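Local coordinates for 2-hydroxyisobutyryl-CoA synthetase (Aquincola tertiaricarbonis, PDB 6HDY), which belongs to the ANL superfamily of AMP-binding enzymes, with an AMP-binding domain followed by a characteristic C-terminal domain, at residues A[153-158]-A[283-288]; A[165-170]-A[216-221]; A[245-250]-A[270-275]. All blocks are in the same frame, centred on the assembly; numbering follows the deposited sequence.

Contact 1: A[153-158]-A[283-288]. With 3HL ((3S)-3-hydroxybutanoic acid), chain B; 8LQ ([[(2~{R},3~{S},4~{R},5~{R})-5-(6-aminopurin-9-yl)-3,4-bis(oxidanyl)oxolan-2-yl]methoxy-oxidanyl-phosphoryl] (3~{S})-3-oxidanylbutanoate), chain C.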
loop_
_atom_site.group_PDB
_atom_site.type_symbol
_atom_site.label_atom_id
_atom_site.label_comp_id
_atom_site.label_asym_id
_atom_site.label_seq_id
_atom_site.Cartn_x
_atom_site.Cartn_y
_atom_site.Cartn_z
ATOM N N ARG A 153 1.317 -2.075 21.397
ATOM C CA ARG A 153 1.046 -2.680 22.696
ATOM C C ARG A 153 0.630 -4.164 22.585
ATOM O O ARG A 153 1.219 -5.029 23.238
ATOM C CB ARG A 153 -0.020 -1.849 23.428
ATOM C CG ARG A 153 -0.683 -2.545 24.598
ATOM C CD ARG A 153 -1.520 -1.570 25.358
ATOM N NE ARG A 153 -2.319 -2.231 26.384
ATOM C CZ ARG A 153 -3.403 -1.705 26.937
ATOM N NH1 ARG A 153 -3.810 -0.493 26.589
ATOM N NH2 ARG A 153 -4.074 -2.375 27.860
ATOM N N ILE A 154 -0.369 -4.433 21.733
ATOM C CA ILE A 154 -0.934 -5.754 21.473
ATOM C C ILE A 154 0.078 -6.630 20.690
ATOM O O ILE A 154 0.133 -7.827 20.923
ATOM C CB ILE A 154 -2.303 -5.571 20.750
ATOM C CG1 ILE A 154 -3.314 -4.849 21.664
ATOM C CG2 ILE A 154 -2.863 -6.896 20.276
ATOM C CD1 ILE A 154 -4.424 -4.120 20.937
ATOM N N MET A 155 0.871 -6.038 19.770
ATOM C CA MET A 155 1.889 -6.787 19.012
ATOM C C MET A 155 3.028 -7.238 19.964
ATOM O O MET A 155 3.581 -8.322 19.800
ATOM C CB MET A 155 2.425 -5.942 17.841
ATOM C CG MET A 155 1.521 -5.967 16.613
ATOM S SD MET A 155 1.995 -4.734 15.360
ATOM C CE MET A 155 3.622 -5.304 14.946
ATOM N N TRP A 156 3.338 -6.407 20.976
ATOM C CA TRP A 156 4.301 -6.719 22.028
ATOM C C TRP A 156 3.748 -7.941 22.799
ATOM O O TRP A 156 4.509 -8.861 23.117
ATOM C CB TRP A 156 4.505 -5.505 22.956
ATOM C CG TRP A 156 5.421 -5.784 24.112
ATOM C CD1 TRP A 156 5.138 -6.509 25.226
ATOM C CD2 TRP A 156 6.774 -5.341 24.257
ATOM N NE1 TRP A 156 6.246 -6.602 26.027
ATOM C CE2 TRP A 156 7.263 -5.880 25.469
ATOM C CE3 TRP A 156 7.630 -4.549 23.473
ATOM C CZ2 TRP A 156 8.556 -5.628 25.936
ATOM C CZ3 TRP A 156 8.918 -4.311 23.928
ATOM C CH2 TRP A 156 9.374 -4.858 25.142
ATOM N N GLY A 157 2.430 -7.966 23.007
ATOM C CA GLY A 157 1.729 -9.078 23.652
ATOM C C GLY A 157 1.864 -10.407 22.924
ATOM O O GLY A 157 1.716 -11.475 23.538
ATOM N N MET A 158 2.139 -10.348 21.602
ATOM C CA MET A 158 2.352 -11.509 20.741
ATOM C C MET A 158 3.837 -11.915 20.722
ATOM O O MET A 158 4.222 -12.857 20.014
ATOM C CB MET A 158 1.859 -11.232 19.324
ATOM C CG MET A 158 0.409 -10.799 19.247
ATOM S SD MET A 158 -0.067 -10.441 17.533
ATOM C CE MET A 158 -1.898 -10.346 17.703
ATOM N N PRO A 283 -8.535 1.022 16.492
ATOM C CA PRO A 283 -7.592 -0.115 16.511
ATOM C C PRO A 283 -8.320 -1.473 16.572
ATOM O O PRO A 283 -8.873 -1.856 17.602
ATOM C CB PRO A 283 -6.706 0.197 17.737
ATOM C CG PRO A 283 -7.595 0.994 18.659
ATOM C CD PRO A 283 -8.428 1.841 17.719
ATOM N N PHE A 284 -8.364 -2.168 15.433
ATOM C CA PHE A 284 -9.103 -3.419 15.250
ATOM C C PHE A 284 -8.477 -4.598 16.002
ATOM O O PHE A 284 -9.145 -5.617 16.181
ATOM C CB PHE A 284 -9.290 -3.746 13.749
ATOM C CG PHE A 284 -7.980 -3.840 12.996
ATOM C CD1 PHE A 284 -7.212 -5.004 13.043
ATOM C CD2 PHE A 284 -7.497 -2.753 12.267
ATOM C CE1 PHE A 284 -5.990 -5.076 12.387
ATOM C CE2 PHE A 284 -6.290 -2.840 11.586
ATOM C CZ PHE A 284 -5.542 -4.001 11.654
ATOM N N MET A 285 -7.200 -4.460 16.441
ATOM C CA MET A 285 -6.523 -5.491 17.229
ATOM C C MET A 285 -7.066 -5.503 18.683
ATOM O O MET A 285 -6.539 -6.233 19.505
ATOM C CB MET A 285 -4.979 -5.304 17.190
ATOM C CG MET A 285 -4.368 -5.603 15.835
ATOM S SD MET A 285 -2.560 -5.441 15.732
ATOM C CE MET A 285 -2.069 -6.828 16.655
ATOM N N ASN A 286 -8.151 -4.741 18.988
ATOM C CA ASN A 286 -8.807 -4.698 20.318
ATOM C C ASN A 286 -9.284 -6.106 20.788
ATOM O O ASN A 286 -9.607 -6.324 21.955
ATOM C CB ASN A 286 -9.959 -3.673 20.316
ATOM C CG ASN A 286 -11.148 -4.120 19.501
ATOM O OD1 ASN A 286 -11.114 -4.131 18.288
ATOM N ND2 ASN A 286 -12.214 -4.554 20.141
ATOM N N VAL A 287 -9.355 -7.037 19.849
ATOM C CA VAL A 287 -9.602 -8.460 20.094
ATOM C C VAL A 287 -8.380 -9.151 19.484
ATOM O O VAL A 287 -8.089 -8.940 18.293
ATOM C CB VAL A 287 -10.973 -9.041 19.635
ATOM C CG1 VAL A 287 -12.116 -8.492 20.480
ATOM C CG2 VAL A 287 -11.225 -8.818 18.146
ATOM N N ALA A 288 -7.573 -9.804 20.339
ATOM C CA ALA A 288 -6.315 -10.433 19.917
ATOM C C ALA A 288 -5.766 -11.417 20.916
ATOM O O ALA A 288 -5.734 -11.139 22.118
ATOM C CB ALA A 288 -5.243 -9.366 19.631
HETATM C CA 3HL B . -10.737 -6.077 9.316
HETATM C CB 3HL B . -10.581 -4.541 9.242
HETATM O OG1 3HL B . -9.757 -4.005 10.273
HETATM C CG2 3HL B . -9.975 -4.106 7.942
HETATM C C 3HL B . -9.908 -6.594 10.466
HETATM O OA 3HL B . -8.690 -6.512 10.406
HETATM O OB 3HL B . -10.604 -6.938 11.580
HETATM N N9 8LQ C . -13.294 -10.688 10.648
HETATM C C8 8LQ C . -12.280 -9.821 10.802
HETATM N N7 8LQ C . -11.366 -10.370 11.595
HETATM C C5 8LQ C . -11.820 -11.581 11.961
HETATM C C6 8LQ C . -11.296 -12.583 12.700
HETATM N N6 8LQ C . -10.115 -12.395 13.269
HETATM N N1 8LQ C . -11.957 -13.740 12.899
HETATM C C2 8LQ C . -13.203 -13.953 12.306
HETATM N N3 8LQ C . -13.690 -12.940 11.492
HETATM C C4 8LQ C . -13.013 -11.775 11.363
HETATM C CAA 8LQ C . -9.477 -4.315 9.338
HETATM C CAZ 8LQ C . -9.363 -5.722 9.982
HETATM O OAE 8LQ C . -8.624 -6.584 9.121
HETATM C CAL 8LQ C . -10.739 -6.361 10.251
HETATM C CAS 8LQ C . -11.573 -6.420 8.964
HETATM O OAC 8LQ C . -11.351 -7.292 8.128
HETATM O OAQ 8LQ C . -12.490 -5.397 8.807
HETATM P PBC 8LQ C . -13.646 -5.426 7.702
HETATM O OAH 8LQ C . -12.873 -5.402 6.315
HETATM O OAD 8LQ C . -14.613 -4.322 7.838
HETATM O "O5'" 8LQ C . -14.372 -6.810 7.935
HETATM C "C5'" 8LQ C . -14.837 -7.075 9.257
HETATM C "C4'" 8LQ C . -15.467 -8.443 9.305
HETATM O "O4'" 8LQ C . -14.481 -9.439 8.921
HETATM C "C3'" 8LQ C . -15.785 -8.725 10.711
HETATM O "O3'" 8LQ C . -17.090 -8.178 11.052
HETATM C "C2'" 8LQ C . -15.767 -10.255 10.711
HETATM O "O2'" 8LQ C . -16.975 -10.813 10.057
HETATM C "C1'" 8LQ C . -14.555 -10.529 9.851
#
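Met285 reaches across to the last turn of helix 141-157 and the residue just after it, and puts its terminal methyl among three side chains. Its CG stands anti to the carbonyl carbon and the chain bends at the thioether (chi3 71°), which brings CE to 3.7 Å from Ile154 CG2. Met285 CE lies at the same distance, 3.7 Å, from Met155 CG and from Met158 CE. Methionine suits this place because its unbranched, flexible chain can follow a groove between differently shaped neighbours. The tightest packing is beside it, where Ile154 CG2 presses on Ala288 CB at 3.5 Å; the small alanine lets strand 287-288 come this close to a beta-branched residue. The Ile154 and Met285 side chains slide past each other in opposite directions, and Ile154 CD1 ends 3.3 Å from the backbone O of Met285.

Packing is slacker toward Met158, whose CE is 4.0 Å from Ala288 CB. This margin does not face solvent, since every touching residue is buried and Phe248 of strand 246-249 packs against Met155, Met158 and Met285. No hydrogen bond joins the two segments, although His151, earlier on the helix, is bonded to the N of Met285.

Phe284, next to Met285, starts its side chain in the other direction, away from the helix. One face of its ring lies against (3S)-3-hydroxybutanoic acid or the overlapping 8LQ, whose CAZ is 3.8 Å from Phe284 CD1. The arrangement is apolar packing of a helix end on a loop and short strand, beside the ligand pocket of an AMP-binding domain.

Contact 2: A[165-170]-A[216-221]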
loop_
_atom_site.group_PDB
_atom_site.type_symbol
_atom_site.label_atom_id
_atom_site.label_comp_id
_atom_site.label_asym_id
_atom_site.label_seq_id
_atom_site.Cartn_x
_atom_site.Cartn_y
_atom_site.Cartn_z
ATOM N N LEU A 165 11.897 -7.743 12.198
ATOM C CA LEU A 165 11.437 -7.471 10.852
ATOM C C LEU A 165 9.980 -7.979 10.755
ATOM O O LEU A 165 9.715 -9.175 10.959
ATOM C CB LEU A 165 12.343 -8.134 9.807
ATOM C CG LEU A 165 11.945 -7.831 8.346
ATOM C CD1 LEU A 165 12.405 -6.491 7.946
ATOM C CD2 LEU A 165 12.560 -8.823 7.401
ATOM N N VAL A 166 9.034 -7.047 10.489
ATOM C CA VAL A 166 7.610 -7.371 10.411
ATOM C C VAL A 166 7.148 -7.246 8.977
ATOM O O VAL A 166 7.131 -6.137 8.439
ATOM C CB VAL A 166 6.747 -6.500 11.366
ATOM C CG1 VAL A 166 5.259 -6.869 11.255
ATOM C CG2 VAL A 166 7.228 -6.622 12.807
ATOM N N CYS A 167 6.773 -8.375 8.356
ATOM C CA CYS A 167 6.260 -8.334 7.003
ATOM C C CYS A 167 4.767 -8.078 7.019
ATOM O O CYS A 167 4.017 -8.929 7.493
ATOM C CB CYS A 167 6.593 -9.606 6.235
ATOM S SG CYS A 167 6.078 -9.555 4.499
ATOM N N VAL A 168 4.322 -6.913 6.492
ATOM C CA VAL A 168 2.885 -6.587 6.374
ATOM C C VAL A 168 2.479 -6.914 4.942
ATOM O O VAL A 168 2.785 -6.174 4.009
ATOM C CB VAL A 168 2.528 -5.136 6.826
ATOM C CG1 VAL A 168 1.020 -4.897 6.756
ATOM C CG2 VAL A 168 3.020 -4.896 8.249
ATOM N N ALA A 169 1.858 -8.081 4.770
ATOM C CA ALA A 169 1.475 -8.590 3.461
ATOM C C ALA A 169 -0.045 -8.665 3.245
ATOM O O ALA A 169 -0.612 -9.734 3.022
ATOM C CB ALA A 169 2.152 -9.939 3.213
ATOM N N ALA A 170 -0.698 -7.513 3.340
ATOM C CA ALA A 170 -2.117 -7.302 3.033
ATOM C C ALA A 170 -2.127 -6.037 2.175
ATOM O O ALA A 170 -1.171 -5.256 2.243
ATOM C CB ALA A 170 -2.935 -7.121 4.307
ATOM N N ALA A 216 10.830 -11.930 11.517
ATOM C CA ALA A 216 10.389 -12.521 12.772
ATOM C C ALA A 216 8.865 -12.626 12.805
ATOM O O ALA A 216 8.342 -13.511 13.481
ATOM C CB ALA A 216 10.889 -11.699 13.949
ATOM N N ALA A 217 8.149 -11.715 12.083
ATOM C CA ALA A 217 6.693 -11.697 12.087
ATOM C C ALA A 217 6.068 -11.419 10.724
ATOM O O ALA A 217 6.666 -10.759 9.874
ATOM C CB ALA A 217 6.168 -10.727 13.139
ATOM N N PHE A 218 4.873 -11.989 10.506
ATOM C CA PHE A 218 4.113 -11.857 9.259
ATOM C C PHE A 218 2.706 -11.466 9.577
ATOM O O PHE A 218 2.103 -12.079 10.450
ATOM C CB PHE A 218 4.073 -13.193 8.490
ATOM C CG PHE A 218 3.264 -13.191 7.208
ATOM C CD1 PHE A 218 1.899 -13.458 7.224
ATOM C CD2 PHE A 218 3.877 -12.963 5.983
ATOM C CE1 PHE A 218 1.163 -13.463 6.049
ATOM C CE2 PHE A 218 3.143 -12.994 4.804
ATOM C CZ PHE A 218 1.790 -13.232 4.845
ATOM N N TYR A 219 2.153 -10.503 8.816
ATOM C CA TYR A 219 0.759 -10.108 8.924
ATOM C C TYR A 219 0.048 -10.251 7.583
ATOM O O TYR A 219 0.570 -9.811 6.551
ATOM C CB TYR A 219 0.594 -8.651 9.457
ATOM C CG TYR A 219 -0.843 -8.164 9.373
ATOM C CD1 TYR A 219 -1.757 -8.444 10.387
ATOM C CD2 TYR A 219 -1.309 -7.496 8.243
ATOM C CE1 TYR A 219 -3.088 -8.030 10.297
ATOM C CE2 TYR A 219 -2.642 -7.102 8.130
ATOM C CZ TYR A 219 -3.525 -7.366 9.160
ATOM O OH TYR A 219 -4.838 -7.015 9.010
ATOM N N GLY A 220 -1.184 -10.767 7.637
ATOM C CA GLY A 220 -2.098 -10.821 6.503
ATOM C C GLY A 220 -3.357 -11.568 6.869
ATOM O O GLY A 220 -3.702 -11.635 8.050
ATOM N N THR A 221 -4.017 -12.181 5.867
ATOM C CA THR A 221 -5.203 -13.028 6.104
ATOM C C THR A 221 -4.765 -14.479 6.265
ATOM O O THR A 221 -3.747 -14.867 5.663
ATOM C CB THR A 221 -6.273 -12.926 4.988
ATOM O OG1 THR A 221 -5.745 -13.416 3.747
ATOM C CG2 THR A 221 -6.888 -11.507 4.851
HETATM O O HOH W 1 -3.191 -10.855 3.302
#
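Ala169 CB rests on the far rim of the Phe218 ring, 3.6 Å from Phe218 CE2, at the apolar centre of two neighbouring parallel strands in the five-stranded alpha/beta sheet of the AMP-binding domain. Strands 165-168 and 217-220 run 17° apart, and their side chains alternate between two faces. On the face with Ala169 and Phe218, Cys167 SG makes an oblique sulfur-aromatic contact with the Phe218 ring; helix 202-213 covers Cys167 and Ala169, so small residues suit this side of the strand.

The opposite face carries Val166, Val168, Ala217 and Tyr219. With its CG anti to the backbone N (chi1 171°), the Tyr219 side chain extends along the sheet toward the C-terminal ends of the strands. Val168 CG1 crosses it at 3.8 Å from Tyr219 CD2, and Ala170 CB meets Tyr219 CE2 farther out, also at 3.8 Å. Helix 176-187 packs over Val168 and Tyr219. The ring thus has an apolar flank, while its OH reaches the ligand pocket and hydrogen-bonds Ser250.

Between the faces runs the backbone pairing. Cys167 is gripped twice, its N donating to Ala217 O at 2.8 Å and its O accepting from Tyr219 N at 2.8 Å. Ala217 N bonds Leu165 O, which also takes a weak second bond from Ala216 N. At the other end Ala169 N donates to Tyr219 O, and the strands then part. Gly220, with no side chain, passes close to Ala169 O, and a water donates to Ala169 O at 2.8 Å and accepts from Thr221 N at 3.0 Å.

Contact 3: A[245-250]-A[270-275]. With 8LQ ([[(2~{R},3~{S},4~{R},5~{R})-5-(6-aminopurin-9-yl)-3,4-bis(oxidanyl)oxolan-2-yl]methoxy-oxidanyl-phosphoryl] (3~{S})-3-oxidanylbutanoate), chain C; 3HL ((3S)-3-hydroxybutanoic acid), chain B.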
loop_
_atom_site.group_PDB
_atom_site.type_symbol
_atom_site.label_atom_id
_atom_site.label_comp_id
_atom_site.label_asym_id
_atom_site.label_seq_id
_atom_site.Cartn_x
_atom_site.Cartn_y
_atom_site.Cartn_z
ATOM N N LYS A 245 8.801 -16.398 13.603
ATOM C CA LYS A 245 8.500 -16.826 14.974
ATOM C C LYS A 245 6.977 -16.821 15.081
ATOM O O LYS A 245 6.384 -17.597 15.842
ATOM C CB LYS A 245 9.127 -15.890 16.024
ATOM C CG LYS A 245 10.667 -15.755 15.936
ATOM C CD LYS A 245 11.438 -17.036 16.341
ATOM C CE LYS A 245 12.916 -16.977 16.010
ATOM N NZ LYS A 245 13.198 -17.283 14.579
ATOM N N CYS A 246 6.339 -15.940 14.298
ATOM C CA CYS A 246 4.894 -15.846 14.304
ATOM C C CYS A 246 4.324 -15.217 13.053
ATOM O O CYS A 246 5.023 -14.557 12.280
ATOM C CB CYS A 246 4.380 -15.149 15.563
ATOM S SG CYS A 246 4.284 -13.348 15.437
ATOM N N LEU A 247 3.028 -15.478 12.867
ATOM C CA LEU A 247 2.161 -14.957 11.827
ATOM C C LEU A 247 0.917 -14.518 12.597
ATOM O O LEU A 247 0.445 -15.267 13.449
ATOM C CB LEU A 247 1.799 -16.041 10.790
ATOM C CG LEU A 247 2.959 -16.670 10.019
ATOM C CD1 LEU A 247 3.365 -18.003 10.659
ATOM C CD2 LEU A 247 2.581 -16.894 8.549
ATOM N N PHE A 248 0.443 -13.294 12.368
ATOM C CA PHE A 248 -0.737 -12.775 13.060
ATOM C C PHE A 248 -1.725 -12.287 12.037
ATOM O O PHE A 248 -1.339 -11.635 11.083
ATOM C CB PHE A 248 -0.398 -11.762 14.160
ATOM C CG PHE A 248 0.099 -10.391 13.752
ATOM C CD1 PHE A 248 1.411 -10.208 13.324
ATOM C CD2 PHE A 248 -0.695 -9.258 13.946
ATOM C CE1 PHE A 248 1.887 -8.928 13.009
ATOM C CE2 PHE A 248 -0.217 -7.981 13.636
ATOM C CZ PHE A 248 1.059 -7.829 13.143
ATOM N N PHE A 249 -2.964 -12.719 12.160
ATOM C CA PHE A 249 -3.966 -12.499 11.123
ATOM C C PHE A 249 -5.237 -11.853 11.607
ATOM O O PHE A 249 -5.683 -12.074 12.744
ATOM C CB PHE A 249 -4.364 -13.873 10.471
ATOM C CG PHE A 249 -3.260 -14.822 10.030
ATOM C CD1 PHE A 249 -2.365 -14.461 9.022
ATOM C CD2 PHE A 249 -3.164 -16.108 10.571
ATOM C CE1 PHE A 249 -1.370 -15.348 8.602
ATOM C CE2 PHE A 249 -2.162 -16.993 10.148
ATOM C CZ PHE A 249 -1.287 -16.617 9.156
ATOM N N SER A 250 -5.876 -11.150 10.674
ATOM C CA SER A 250 -7.193 -10.542 10.834
ATOM C C SER A 250 -7.885 -10.538 9.471
ATOM O O SER A 250 -7.240 -10.796 8.448
ATOM C CB SER A 250 -7.073 -9.132 11.407
ATOM O OG SER A 250 -6.704 -8.218 10.395
ATOM N N ALA A 270 6.001 -21.937 12.883
ATOM C CA ALA A 270 5.862 -20.725 13.692
ATOM C C ALA A 270 4.531 -20.729 14.422
ATOM O O ALA A 270 3.722 -21.620 14.177
ATOM C CB ALA A 270 5.963 -19.494 12.783
ATOM N N LYS A 271 4.306 -19.762 15.332
ATOM C CA LYS A 271 3.040 -19.621 16.064
ATOM C C LYS A 271 2.087 -18.744 15.266
ATOM O O LYS A 271 2.533 -17.847 14.559
ATOM C CB LYS A 271 3.261 -19.008 17.455
ATOM C CG LYS A 271 3.775 -20.020 18.471
ATOM C CD LYS A 271 3.876 -19.440 19.868
ATOM C CE LYS A 271 2.626 -19.621 20.687
ATOM N NZ LYS A 271 2.950 -19.698 22.131
ATOM N N VAL A 272 0.775 -19.013 15.380
ATOM C CA VAL A 272 -0.260 -18.245 14.702
ATOM C C VAL A 272 -1.056 -17.479 15.753
ATOM O O VAL A 272 -1.384 -18.035 16.790
ATOM C CB VAL A 272 -1.152 -19.136 13.784
ATOM C CG1 VAL A 272 -2.475 -18.445 13.444
ATOM C CG2 VAL A 272 -0.410 -19.516 12.504
ATOM N N TYR A 273 -1.325 -16.184 15.506
ATOM C CA TYR A 273 -2.137 -15.377 16.411
ATOM C C TYR A 273 -3.339 -14.850 15.702
ATOM O O TYR A 273 -3.236 -14.466 14.542
ATOM C CB TYR A 273 -1.331 -14.237 17.033
ATOM C CG TYR A 273 -0.200 -14.757 17.885
ATOM C CD1 TYR A 273 -0.453 -15.576 18.987
ATOM C CD2 TYR A 273 1.124 -14.536 17.528
ATOM C CE1 TYR A 273 0.585 -16.096 19.754
ATOM C CE2 TYR A 273 2.172 -15.024 18.307
ATOM C CZ TYR A 273 1.897 -15.792 19.426
ATOM O OH TYR A 273 2.921 -16.306 20.176
ATOM N N ASP A 274 -4.483 -14.852 16.397
ATOM C CA ASP A 274 -5.748 -14.336 15.899
ATOM C C ASP A 274 -5.955 -12.924 16.475
ATOM O O ASP A 274 -5.665 -12.686 17.653
ATOM C CB ASP A 274 -6.904 -15.268 16.307
ATOM C CG ASP A 274 -8.239 -15.094 15.582
ATOM O OD1 ASP A 274 -8.248 -14.552 14.452
ATOM O OD2 ASP A 274 -9.262 -15.586 16.101
ATOM N N CYS A 275 -6.393 -11.987 15.611
ATOM C CA CYS A 275 -6.756 -10.616 15.982
ATOM C C CYS A 275 -7.799 -10.085 15.000
ATOM O O CYS A 275 -8.016 -10.695 13.957
ATOM C CB CYS A 275 -5.544 -9.679 16.106
ATOM S SG CYS A 275 -4.726 -9.271 14.541
HETATM N N9 8LQ C . -13.294 -10.688 10.648
HETATM C C8 8LQ C . -12.280 -9.821 10.802
HETATM N N7 8LQ C . -11.366 -10.370 11.595
HETATM C C5 8LQ C . -11.820 -11.581 11.961
HETATM C C6 8LQ C . -11.296 -12.583 12.700
HETATM N N6 8LQ C . -10.115 -12.395 13.269
HETATM N N1 8LQ C . -11.957 -13.740 12.899
HETATM C C2 8LQ C . -13.203 -13.953 12.306
HETATM N N3 8LQ C . -13.690 -12.940 11.492
HETATM C C4 8LQ C . -13.013 -11.775 11.363
HETATM C CAA 8LQ C . -9.477 -4.315 9.338
HETATM C CAZ 8LQ C . -9.363 -5.722 9.982
HETATM O OAE 8LQ C . -8.624 -6.584 9.121
HETATM C CAL 8LQ C . -10.739 -6.361 10.251
HETATM C CAS 8LQ C . -11.573 -6.420 8.964
HETATM O OAC 8LQ C . -11.351 -7.292 8.128
HETATM O OAQ 8LQ C . -12.490 -5.397 8.807
HETATM P PBC 8LQ C . -13.646 -5.426 7.702
HETATM O OAH 8LQ C . -12.873 -5.402 6.315
HETATM O OAD 8LQ C . -14.613 -4.322 7.838
HETATM O "O5'" 8LQ C . -14.372 -6.810 7.935
HETATM C "C5'" 8LQ C . -14.837 -7.075 9.257
HETATM C "C4'" 8LQ C . -15.467 -8.443 9.305
HETATM O "O4'" 8LQ C . -14.481 -9.439 8.921
HETATM C "C3'" 8LQ C . -15.785 -8.725 10.711
HETATM O "O3'" 8LQ C . -17.090 -8.178 11.052
HETATM C "C2'" 8LQ C . -15.767 -10.255 10.711
HETATM O "O2'" 8LQ C . -16.975 -10.813 10.057
HETATM C "C1'" 8LQ C . -14.555 -10.529 9.851
HETATM C CA 3HL B . -10.737 -6.077 9.316
HETATM C CB 3HL B . -10.581 -4.541 9.242
HETATM O OG1 3HL B . -9.757 -4.005 10.273
HETATM C CG2 3HL B . -9.975 -4.106 7.942
HETATM C C 3HL B . -9.908 -6.594 10.466
HETATM O OA 3HL B . -8.690 -6.512 10.406
HETATM O OB 3HL B . -10.604 -6.938 11.580
HETATM O O HOH W 2 5.465 -16.295 18.665
#
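Phe249 and Val272 are brought together by complementary first torsions: CG of Phe249 stands anti to its carbonyl carbon (chi1 -48°), which leans the ring so that its CD2-CE2 side approaches Val272, while CG1 of Val272 is anti to the backbone N (chi1 162°) and extends to meet it. Phe249 CE2 lands 3.6 Å from Val272 CG1. The pair belongs to the beta-alpha-beta unit of strand 246-249, helix 258-268 and strand 271-274, and Ile264 of that helix packs on both residues. A broad ring and a branched aliphatic side chain suit this buried layer between sheet and helix. Leu247 lies on the same face, and its CD1 touches Ala270 CB.

Cys246, Phe248 and Tyr273 occupy the other face. The tyrosine ring runs back toward the start of the strands, so that Cys246 CB is 3.5 Å from Tyr273 CE2 and the sulfur lies in the ring plane, at its edge. Cys275 SG similarly meets the edge of the Phe248 ring; the compact thiols fit at the ring edges. Tyr273 OH shares a water with Lys245 O at the outer end.

Five backbone bonds knit the strands, beginning with the one from Lys271 N to Lys245 O. Leu247 and Phe249 each use both N and O in this pairing, and Tyr273 does the same from the other strand.

At the C-terminal ends of the strands the ligand pocket opens. Ser250 OG lies within hydrogen-bonding distance of either overlapping ligand. Asp274 OD2 is held by Ser256, leaving OD1 turned to the adenine: the amino N6 of 8LQ donates to Asp274 OD1 at 3.1 Å and to Cys275 O at 2.8 Å.

How the contacts relate
From the N terminus, helix 141-157 supplies the first half of contact 1, whose partner comes more than a hundred residues later. Strand 165-168 follows, and the chain passes through helix 176-187, edge strand 191-193 and helix 202-213 before strand 217-220 closes contact 2. After helix 222-234, strand 246-249 opens contact 3, which closes across helix 258-268 at strand 271-274. Contacts 2 and 3 thus stand in series, do not cross, and share one sheet, where strands 217-220 and 246-249 are neighbours. Contact 1 encloses both: segment 283-288 returns to helix 141-157. Together they tie that helix, the parallel sheet and the small antiparallel sheet around the ligand pocket.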